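Local coordinates for inosine-uridine preferring nucleoside hydrolase family protein (Bacillus anthracis, PDB 2C40) that belongs to the inosine-uridine preferring nucleoside hydrolase family and binds calcium and alpha-D-ribofuranose, at residues A257-V269 / V280-V294. Residues are numbered along the deposited sequence; the frame is centred on the assembly and turned at random.
Sequences ADLAKVQTINSIV and VETDDGRPVHVVYDV
Strand 261-269 pairs antiparallel with strand 286-292 from Lys261-Tyr292 to Ser267-Arg286, the short-segment axes approaching to 4.3 Å at 148°, and its far end also pairs with 280-281. Backbone bonds are reciprocal at Lys261-Tyr292, Gln263-Val290, Ile265-Val288 and, against the hairpin partner, Ile268-Val280. At Ser267-Arg286 the bond from Ser267 N is weak, whereas Arg286 N returns a sounder one to Ser267 O. The chain passes from one flank to the other through the type I turn Thr282-Gly285.

On the face carrying Val262, Thr264 and Asn266, Thr264 OG1 meets His289 ND1 at 2.6 Å in the plane of the imidazole. The two side chains run alongside each other; OG1 lies anti to the carbonyl carbon (chi1 -61°), which sets it against the ring edge. Glu190 bonds to NE2, so both ring nitrogens have partners and the imidazole's rotation is fixed. Farther along, Ala260 CB packs tightly against Val291 CG1 at 3.4 Å.

The other face is joined by Tyr292, whose ring receives Lys261 CB over one face, 3.9 Å from the centroid and 25° off the normal. A water 3.0 Å from Val262 O donates a hydrogen bond to that carbonyl and also bonds to Tyr292 OH. Lys261 then runs beside Asp293, but NZ to OD2 is a long salt bridge at 3.8 Å. Near the hairpin, Ile265 CD1 lies 3.6 Å from Glu281 CB, the two side chains crossing at about a right angle.

Arg286 grips Pro287 O side-on through NE and NH2, and also bonds to Trp185 O and Ile189 O. Strand 286-292 pairs with strand 191-194, so that 286-292, 261-269 and 279-281 continue the mixed sheet in that order; Trp185 of helix 178-186 packs on Ser267 and Val288, while helix 296-308 meets Leu259 and Val294.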
loop_
_atom_site.group_PDB
_atom_site.type_symbol
_atom_site.label_atom_id
_atom_site.label_comp_id
_atom_site.label_asym_id
_atom_site.label_seq_id
_atom_site.Cartn_x
_atom_site.Cartn_y
_atom_site.Cartn_z
ATOM N N ALA A 257 20.794 19.970 12.483
ATOM C CA ALA A 257 21.804 20.216 11.434
ATOM C C ALA A 257 23.079 19.382 11.639
ATOM O O ALA A 257 23.745 19.003 10.663
ATOM C CB ALA A 257 22.158 21.684 11.412
ATOM N N ASP A 258 23.375 19.100 12.909
ATOM C CA ASP A 258 24.553 18.360 13.354
ATOM C C ASP A 258 24.644 16.861 12.982
ATOM O O ASP A 258 25.667 16.216 13.281
ATOM C CB ASP A 258 24.732 18.513 14.904
ATOM C CG ASP A 258 23.425 18.994 15.676
ATOM O OD1 ASP A 258 22.718 19.940 15.186
ATOM O OD2 ASP A 258 23.152 18.479 16.815
ATOM N N LEU A 259 23.592 16.320 12.371
ATOM C CA LEU A 259 23.562 14.946 11.860
ATOM C C LEU A 259 24.451 14.743 10.640
ATOM O O LEU A 259 24.926 13.643 10.393
ATOM C CB LEU A 259 22.120 14.552 11.492
ATOM C CG LEU A 259 21.168 14.431 12.677
ATOM C CD1 LEU A 259 19.745 14.206 12.227
ATOM C CD2 LEU A 259 21.622 13.327 13.598
ATOM N N ALA A 260 24.657 15.784 9.856
ATOM C CA ALA A 260 25.424 15.667 8.641
ATOM C C ALA A 260 26.428 16.808 8.551
ATOM O O ALA A 260 26.568 17.617 9.482
ATOM C CB ALA A 260 24.497 15.674 7.455
ATOM N N LYS A 261 27.190 16.797 7.464
ATOM C CA LYS A 261 28.090 17.870 7.115
ATOM C C LYS A 261 27.546 18.530 5.876
ATOM O O LYS A 261 26.622 18.046 5.266
ATOM C CB LYS A 261 29.477 17.321 6.834
ATOM C CG LYS A 261 30.269 16.991 8.086
ATOM C CD LYS A 261 30.775 15.581 7.976
ATOM C CE LYS A 261 31.793 15.217 9.025
ATOM N NZ LYS A 261 33.074 15.621 8.463
ATOM N N VAL A 262 28.142 19.640 5.513
ATOM C CA VAL A 262 27.753 20.383 4.335
ATOM C C VAL A 262 29.031 20.875 3.596
ATOM O O VAL A 262 29.960 21.378 4.227
ATOM C CB VAL A 262 26.849 21.539 4.766
ATOM C CG1 VAL A 262 26.927 22.683 3.812
ATOM C CG2 VAL A 262 25.419 21.061 4.871
ATOM N N GLN A 263 29.056 20.690 2.272
ATOM C CA GLN A 263 30.088 21.263 1.414
ATOM C C GLN A 263 29.417 22.272 0.488
ATOM O O GLN A 263 28.474 21.953 -0.249
ATOM C CB GLN A 263 30.841 20.197 0.583
ATOM C CG GLN A 263 32.294 19.926 1.045
ATOM C CD GLN A 263 33.283 21.029 0.688
ATOM O OE1 GLN A 263 32.924 22.191 0.531
ATOM N NE2 GLN A 263 34.534 20.652 0.522
ATOM N N THR A 264 29.911 23.492 0.542
ATOM C CA THR A 264 29.454 24.540 -0.344
ATOM C C THR A 264 30.069 24.311 -1.708
ATOM O O THR A 264 31.286 24.201 -1.830
ATOM C CB THR A 264 29.849 25.909 0.196
ATOM O OG1 THR A 264 29.217 26.081 1.472
ATOM C CG2 THR A 264 29.425 27.025 -0.777
ATOM N N ILE A 265 29.213 24.201 -2.713
ATOM C CA ILE A 265 29.647 24.109 -4.097
ATOM C C ILE A 265 28.845 25.122 -4.903
ATOM O O ILE A 265 27.781 25.502 -4.472
ATOM C CB ILE A 265 29.562 22.644 -4.675
ATOM C CG1 ILE A 265 28.143 22.203 -4.956
ATOM C CG2 ILE A 265 30.313 21.590 -3.769
ATOM C CD1 ILE A 265 28.084 21.296 -6.193
ATOM N N ASN A 266 29.406 25.587 -6.025
ATOM C CA ASN A 266 28.733 26.488 -6.954
ATOM C C ASN A 266 28.092 25.673 -8.059
ATOM O O ASN A 266 28.710 24.737 -8.599
ATOM C CB ASN A 266 29.693 27.507 -7.575
ATOM C CG ASN A 266 30.278 28.465 -6.555
ATOM O OD1 ASN A 266 29.630 28.877 -5.594
ATOM N ND2 ASN A 266 31.520 28.782 -6.746
ATOM N N SER A 267 26.891 26.094 -8.439
ATOM C CA SER A 267 25.962 25.231 -9.145
ATOM C C SER A 267 25.073 26.006 -10.104
ATOM O O SER A 267 24.767 27.163 -9.864
ATOM C CB SER A 267 25.096 24.480 -8.102
ATOM O OG SER A 267 24.490 23.347 -8.691
ATOM N N ILE A 268 24.725 25.368 -11.216
ATOM C CA ILE A 268 23.642 25.791 -12.118
ATOM C C ILE A 268 22.562 24.652 -12.298
ATOM O O ILE A 268 22.822 23.488 -12.060
ATOM C CB ILE A 268 24.210 26.156 -13.489
ATOM C CG1 ILE A 268 24.751 24.910 -14.221
ATOM C CG2 ILE A 268 25.298 27.259 -13.348
ATOM C CD1 ILE A 268 25.320 25.218 -15.585
ATOM N N VAL A 269 21.362 25.017 -12.735
ATOM C CA VAL A 269 20.373 24.042 -13.158
ATOM C C VAL A 269 20.133 24.256 -14.651
ATOM O O VAL A 269 20.044 25.416 -15.097
ATOM C CB VAL A 269 18.958 24.235 -12.578
ATOM C CG1 VAL A 269 18.261 22.836 -12.300
ATOM C CG2 VAL A 269 18.916 25.140 -11.387
ATOM N N VAL A 280 24.458 20.931 -11.934
ATOM C CA VAL A 280 25.820 20.799 -12.418
ATOM C C VAL A 280 26.725 21.739 -11.602
ATOM O O VAL A 280 26.424 22.912 -11.480
ATOM C CB VAL A 280 25.908 21.202 -13.940
ATOM C CG1 VAL A 280 27.323 21.079 -14.465
ATOM C CG2 VAL A 280 24.969 20.373 -14.779
ATOM N N GLU A 281 27.829 21.221 -11.064
ATOM C CA GLU A 281 28.796 22.061 -10.356
ATOM C C GLU A 281 29.652 22.819 -11.380
ATOM O O GLU A 281 30.233 22.191 -12.254
ATOM C CB GLU A 281 29.675 21.228 -9.419
ATOM C CG GLU A 281 30.745 22.078 -8.729
ATOM C CD GLU A 281 31.735 21.316 -7.851
ATOM O OE1 GLU A 281 32.603 22.002 -7.237
ATOM O OE2 GLU A 281 31.653 20.071 -7.786
ATOM N N THR A 282 29.667 24.149 -11.278
ATOM C CA THR A 282 30.366 25.046 -12.201
ATOM C C THR A 282 31.066 26.077 -11.345
ATOM O O THR A 282 30.472 26.520 -10.373
ATOM C CB THR A 282 29.405 25.898 -13.084
ATOM O OG1 THR A 282 28.223 25.184 -13.446
ATOM C CG2 THR A 282 30.125 26.343 -14.353
ATOM N N ASP A 283 32.269 26.526 -11.715
ATOM C CA ASP A 283 32.968 27.589 -10.921
ATOM C C ASP A 283 32.194 28.924 -10.994
ATOM O O ASP A 283 32.211 29.722 -10.050
ATOM C CB ASP A 283 34.436 27.806 -11.351
ATOM C CG ASP A 283 35.125 26.527 -11.851
ATOM O OD1 ASP A 283 36.239 26.211 -11.349
ATOM O OD2 ASP A 283 34.558 25.858 -12.764
ATOM N N ASP A 284 31.483 29.110 -12.102
ATOM C CA ASP A 284 30.628 30.264 -12.341
ATOM C C ASP A 284 29.268 30.278 -11.596
ATOM O O ASP A 284 28.647 31.345 -11.480
ATOM C CB ASP A 284 30.306 30.318 -13.835
ATOM N N GLY A 285 28.782 29.133 -11.124
ATOM C CA GLY A 285 27.419 29.036 -10.585
ATOM C C GLY A 285 27.200 29.684 -9.228
ATOM O O GLY A 285 28.046 30.373 -8.740
ATOM N N ARG A 286 26.023 29.481 -8.645
ATOM C CA ARG A 286 25.673 30.039 -7.353
ATOM C C ARG A 286 25.899 29.021 -6.208
ATOM O O ARG A 286 25.834 27.792 -6.409
ATOM C CB ARG A 286 24.232 30.540 -7.337
ATOM C CG ARG A 286 23.183 29.448 -7.458
ATOM C CD ARG A 286 21.910 29.814 -6.667
ATOM N NE ARG A 286 22.142 29.684 -5.260
ATOM C CZ ARG A 286 21.560 30.382 -4.287
ATOM N NH1 ARG A 286 20.586 31.268 -4.500
ATOM N NH2 ARG A 286 21.981 30.149 -3.052
ATOM N N PRO A 287 26.241 29.535 -5.018
ATOM C CA PRO A 287 26.533 28.684 -3.870
ATOM C C PRO A 287 25.342 27.904 -3.293
ATOM O O PRO A 287 24.244 28.442 -3.047
ATOM C CB PRO A 287 27.133 29.665 -2.860
ATOM C CG PRO A 287 26.567 30.994 -3.260
ATOM C CD PRO A 287 26.521 30.961 -4.720
ATOM N N VAL A 288 25.616 26.627 -3.079
ATOM C CA VAL A 288 24.671 25.687 -2.563
ATOM C C VAL A 288 25.448 24.831 -1.561
ATOM O O VAL A 288 26.572 24.426 -1.812
ATOM C CB VAL A 288 23.992 24.916 -3.757
ATOM C CG1 VAL A 288 23.653 23.600 -3.436
ATOM C CG2 VAL A 288 22.726 25.652 -4.215
ATOM N N HIS A 289 24.824 24.583 -0.418
ATOM C CA HIS A 289 25.402 23.837 0.699
ATOM C C HIS A 289 24.855 22.407 0.702
ATOM O O HIS A 289 23.761 22.130 1.149
ATOM C CB HIS A 289 25.080 24.581 2.002
ATOM C CG HIS A 289 25.414 26.043 1.943
ATOM N ND1 HIS A 289 26.710 26.509 1.934
ATOM C CD2 HIS A 289 24.622 27.136 1.852
ATOM C CE1 HIS A 289 26.701 27.826 1.852
ATOM N NE2 HIS A 289 25.446 28.230 1.793
ATOM N N VAL A 290 25.659 21.504 0.179
ATOM C CA VAL A 290 25.262 20.162 -0.120
ATOM C C VAL A 290 25.531 19.222 1.059
ATOM O O VAL A 290 26.655 19.099 1.539
ATOM C CB VAL A 290 25.991 19.648 -1.412
ATOM C CG1 VAL A 290 25.575 18.211 -1.724
ATOM C CG2 VAL A 290 25.656 20.531 -2.608
ATOM N N VAL A 291 24.489 18.537 1.507
ATOM C CA VAL A 291 24.614 17.693 2.673
ATOM C C VAL A 291 25.397 16.439 2.277
ATOM O O VAL A 291 25.232 15.923 1.164
ATOM C CB VAL A 291 23.247 17.360 3.249
ATOM C CG1 VAL A 291 23.314 16.246 4.320
ATOM C CG2 VAL A 291 22.630 18.628 3.818
ATOM N N TYR A 292 26.275 15.982 3.166
ATOM C CA TYR A 292 26.901 14.676 3.035
ATOM C C TYR A 292 27.276 14.107 4.406
ATOM O O TYR A 292 27.149 14.774 5.433
ATOM C CB TYR A 292 28.110 14.759 2.113
ATOM C CG TYR A 292 29.283 15.490 2.697
ATOM C CD1 TYR A 292 29.254 16.856 2.842
ATOM C CD2 TYR A 292 30.415 14.802 3.104
ATOM C CE1 TYR A 292 30.354 17.556 3.387
ATOM C CE2 TYR A 292 31.541 15.491 3.667
ATOM C CZ TYR A 292 31.485 16.870 3.801
ATOM O OH TYR A 292 32.544 17.583 4.314
ATOM N N ASP A 293 27.725 12.863 4.396
ATOM C CA ASP A 293 28.283 12.204 5.563
ATOM C C ASP A 293 27.319 12.275 6.721
ATOM O O ASP A 293 27.652 12.787 7.797
ATOM C CB ASP A 293 29.653 12.766 5.933
ATOM C CG ASP A 293 30.378 11.905 6.953
ATOM O OD1 ASP A 293 30.019 10.717 7.050
ATOM O OD2 ASP A 293 31.302 12.397 7.654
ATOM N N VAL A 294 26.124 11.730 6.479
ATOM C CA VAL A 294 25.084 11.608 7.486
ATOM C C VAL A 294 25.502 10.551 8.526
ATOM O O VAL A 294 26.007 9.488 8.181
ATOM C CB VAL A 294 23.728 11.278 6.852
ATOM C CG1 VAL A 294 22.655 11.181 7.901
ATOM C CG2 VAL A 294 23.322 12.336 5.814
HETATM O O HOH W 1 32.906 20.720 4.097
#